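Local coordinates for coiled-coil and C2 domain-containing protein 1-like (Drosophila melanogaster, PDB 6EI6) that binds phosphatidylinositol monophosphates and regulates the ESCRT pathway in endosomal protein sorting, probably by preventing inappropriate polymerisation of the ESCRT-III component shrub, at residues G127-V132 and T164-Y169. Numbering follows the deposited sequence.
Sequences GISYNV and TSSPDY
At one end of the C2-domain beta-sandwich, the turn through Ser129 and Tyr130 that leaves strand 119-128 is clasped by the loop leading into its antiparallel neighbour, strand 171-176. Two backbone bonds tie them together: Gly127 N donates to Pro167 O (2.8 Å), and beyond the strand end Tyr130 N donates to Ser165 O (2.9 Å), with an N-H...O angle of 157°. Between these, Ser166 OG accepts from Ser129 N at 2.7 Å and, at a longer 3.3 Å, from Ser129 OG, so one hydroxyl holds both the backbone and the side chain of the turn. Thr164 OG1 accepts from Ser166 N in an ST turn just ahead of Ser166.

With CG anti to its carbonyl carbon (chi1 -62°), the Tyr130 ring runs back alongside the strand end and brings OH close to Gly127, where a beta carbon would collide with it. Ser165 O, which takes the Tyr130 N-H, also sits over one face of this ring, nearest CG (3.6 Å), while CE2 meets Pro167 CG obliquely at 3.5 Å. The phenol ends of Tyr130 and Tyr169 approach from opposite directions; their hydroxyls hydrogen-bond at 3.1 Å, each lying in the plane of the other ring at its edge. Thr140 on strand 140-145, in the other sheet, touches Tyr130 and bonds weakly to Tyr169 OH; Tyr169 itself packs between the sheets, against Val124 and Val142. Loss of the ring to an alanine is likely to open a gap beside Pro167 and deprive Tyr169 OH of its phenolic partner. The contact joins the loops after the first and third strands of a type II C2 sandwich, which correspond to the first two calcium-binding, membrane-facing loops of other C2 domains.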
ATOM      1  N   GLY A 127      16.407  10.415  -2.287  1.00 59.39           N
ATOM      2  CA  GLY A 127      16.924  10.439  -0.938  1.00 53.64           C
ATOM      3  C   GLY A 127      16.777  11.844  -0.385  1.00 57.91           C
ATOM      4  O   GLY A 127      16.708  12.827  -1.126  1.00 55.34           O
ATOM      5  N   ILE A 128      16.697  11.927   0.933  1.00 57.36           N
ATOM      6  CA  ILE A 128      16.393  13.169   1.626  1.00 60.36           C
ATOM      7  C   ILE A 128      17.415  13.296   2.743  1.00 59.18           C
ATOM      8  O   ILE A 128      17.285  12.636   3.778  1.00 58.00           O
ATOM      9  CB  ILE A 128      14.960  13.207   2.185  1.00 57.27           C
ATOM     10  CG1 ILE A 128      13.955  12.694   1.158  1.00 60.00           C
ATOM     11  CG2 ILE A 128      14.625  14.615   2.650  1.00 53.52           C
ATOM     12  CD1 ILE A 128      12.511  13.013   1.521  1.00 61.47           C
ATOM     13  N   SER A 129      18.442  14.116   2.528  1.00 61.44           N
ATOM     14  CA  SER A 129      19.360  14.541   3.578  1.00 58.22           C
ATOM     15  C   SER A 129      19.985  13.361   4.324  1.00 55.72           C
ATOM     16  O   SER A 129      19.841  13.207   5.537  1.00 54.70           O
ATOM     17  CB  SER A 129      18.643  15.498   4.525  1.00 56.11           C
ATOM     18  OG  SER A 129      17.892  16.435   3.765  1.00 63.01           O
ATOM     19  N   TYR A 130      20.670  12.514   3.557  1.00 58.24           N
ATOM     20  CA  TYR A 130      21.486  11.458   4.149  1.00 61.53           C
ATOM     21  C   TYR A 130      22.431  12.046   5.192  1.00 61.24           C
ATOM     22  O   TYR A 130      22.954  13.154   5.027  1.00 57.94           O
ATOM     23  CB  TYR A 130      22.304  10.735   3.070  1.00 61.37           C
ATOM     24  CG  TYR A 130      21.515  10.017   1.989  1.00 62.95           C
ATOM     25  CD1 TYR A 130      20.218   9.560   2.208  1.00 60.82           C
ATOM     26  CD2 TYR A 130      22.083   9.778   0.741  1.00 64.91           C
ATOM     27  CE1 TYR A 130      19.504   8.894   1.196  1.00 61.53           C
ATOM     28  CE2 TYR A 130      21.380   9.115  -0.272  1.00 61.94           C
ATOM     29  CZ  TYR A 130      20.094   8.677  -0.044  1.00 59.29           C
ATOM     30  OH  TYR A 130      19.418   8.023  -1.061  1.00 56.91           O
ATOM     31  N   ASN A 131      22.647  11.301   6.279  1.00 62.18           N
ATOM     32  CA  ASN A 131      23.544  11.750   7.346  1.00 62.73           C
ATOM     33  C   ASN A 131      24.948  11.227   7.067  1.00 63.94           C
ATOM     34  O   ASN A 131      25.438  10.283   7.699  1.00 59.42           O
ATOM     35  CB  ASN A 131      23.039  11.292   8.705  1.00 63.75           C
ATOM     36  CG  ASN A 131      23.909  11.797   9.841  1.00 65.52           C
ATOM     37  OD1 ASN A 131      24.092  13.006   9.990  1.00 65.09           O
ATOM     38  ND2 ASN A 131      24.445  10.881  10.649  1.00 60.36           N
ATOM     39  N   VAL A 132      25.600  11.867   6.100  1.00 63.70           N
ATOM     40  CA  VAL A 132      26.938  11.497   5.672  1.00 69.79           C
ATOM     41  C   VAL A 132      27.939  12.537   6.172  1.00 74.41           C
ATOM     42  O   VAL A 132      27.573  13.561   6.750  1.00 73.26           O
ATOM     43  CB  VAL A 132      27.031  11.351   4.141  1.00 69.02           C
ATOM     44  CG1 VAL A 132      26.215  10.170   3.670  1.00 65.57           C
ATOM     45  CG2 VAL A 132      26.578  12.637   3.450  1.00 66.43           C
ATOM     46  N   THR A 164      25.315  15.140  -4.080  1.00 75.23           N
ATOM     47  CA  THR A 164      24.181  15.645  -3.307  1.00 68.66           C
ATOM     48  C   THR A 164      23.784  14.705  -2.178  1.00 65.70           C
ATOM     49  O   THR A 164      23.714  13.483  -2.365  1.00 66.26           O
ATOM     50  CB  THR A 164      22.959  15.902  -4.202  1.00 70.78           C
ATOM     51  OG1 THR A 164      21.807  16.103  -3.380  1.00 63.31           O
ATOM     52  CG2 THR A 164      22.695  14.743  -5.154  1.00 58.13           C
ATOM     53  N   SER A 165      23.523  15.286  -1.000  1.00 66.70           N
ATOM     54  CA  SER A 165      22.987  14.563   0.153  1.00 64.42           C
ATOM     55  C   SER A 165      21.510  14.201  -0.008  1.00 62.40           C
ATOM     56  O   SER A 165      20.995  13.385   0.763  1.00 60.66           O
ATOM     57  CB  SER A 165      23.167  15.418   1.411  1.00 65.90           C
ATOM     58  OG  SER A 165      22.834  14.726   2.606  1.00 65.06           O
ATOM     59  N   SER A 166      20.817  14.805  -0.969  1.00 61.96           N
ATOM     60  CA  SER A 166      19.387  14.589  -1.198  1.00 60.08           C
ATOM     61  C   SER A 166      19.193  14.224  -2.664  1.00 57.46           C
ATOM     62  O   SER A 166      18.662  15.015  -3.455  1.00 56.14           O
ATOM     63  CB  SER A 166      18.570  15.826  -0.817  1.00 59.28           C
ATOM     64  OG  SER A 166      18.579  16.038   0.594  1.00 60.36           O
ATOM     65  N   PRO A 167      19.642  13.031  -3.060  1.00 56.72           N
ATOM     66  CA  PRO A 167      19.569  12.630  -4.469  1.00 55.37           C
ATOM     67  C   PRO A 167      18.143  12.548  -4.989  1.00 62.95           C
ATOM     68  O   PRO A 167      17.203  12.220  -4.255  1.00 59.19           O
ATOM     69  CB  PRO A 167      20.206  11.236  -4.469  1.00 56.28           C
ATOM     70  CG  PRO A 167      20.183  10.771  -3.073  1.00 58.14           C
ATOM     71  CD  PRO A 167      20.287  12.003  -2.227  1.00 60.47           C
ATOM     72  N   ASP A 168      18.008  12.767  -6.289  1.00 60.69           N
ATOM     73  CA  ASP A 168      16.743  12.620  -6.989  1.00 54.46           C
ATOM     74  C   ASP A 168      16.891  11.541  -8.059  1.00 59.76           C
ATOM     75  O   ASP A 168      16.862  11.851  -9.249  1.00 64.70           O
ATOM     76  CB  ASP A 168      16.291  13.967  -7.597  1.00 60.25           C
ATOM     77  CG  ASP A 168      15.512  14.833  -6.606  1.00 65.78           C
ATOM     78  OD1 ASP A 168      15.811  16.042  -6.490  1.00 65.39           O
ATOM     79  OD2 ASP A 168      14.581  14.313  -5.947  1.00 70.33           O
ATOM     80  N   TYR A 169      17.054  10.282  -7.636  1.00 60.98           N
ATOM     81  CA  TYR A 169      16.802   9.151  -8.530  1.00 58.33           C
ATOM     82  C   TYR A 169      15.358   9.186  -9.010  1.00 65.06           C
ATOM     83  O   TYR A 169      14.452   9.566  -8.278  1.00 68.91           O
ATOM     84  CB  TYR A 169      17.026   7.811  -7.822  1.00 54.06           C
ATOM     85  CG  TYR A 169      18.088   7.770  -6.738  1.00 62.28           C
ATOM     86  CD1 TYR A 169      19.421   7.489  -7.043  1.00 65.65           C
ATOM     87  CD2 TYR A 169      17.754   7.971  -5.405  1.00 55.58           C
ATOM     88  CE1 TYR A 169      20.390   7.432  -6.048  1.00 61.55           C
ATOM     89  CE2 TYR A 169      18.717   7.918  -4.411  1.00 60.01           C
ATOM     90  CZ  TYR A 169      20.030   7.648  -4.737  1.00 58.94           C
ATOM     91  OH  TYR A 169      20.973   7.597  -3.734  1.00 63.61           O
TER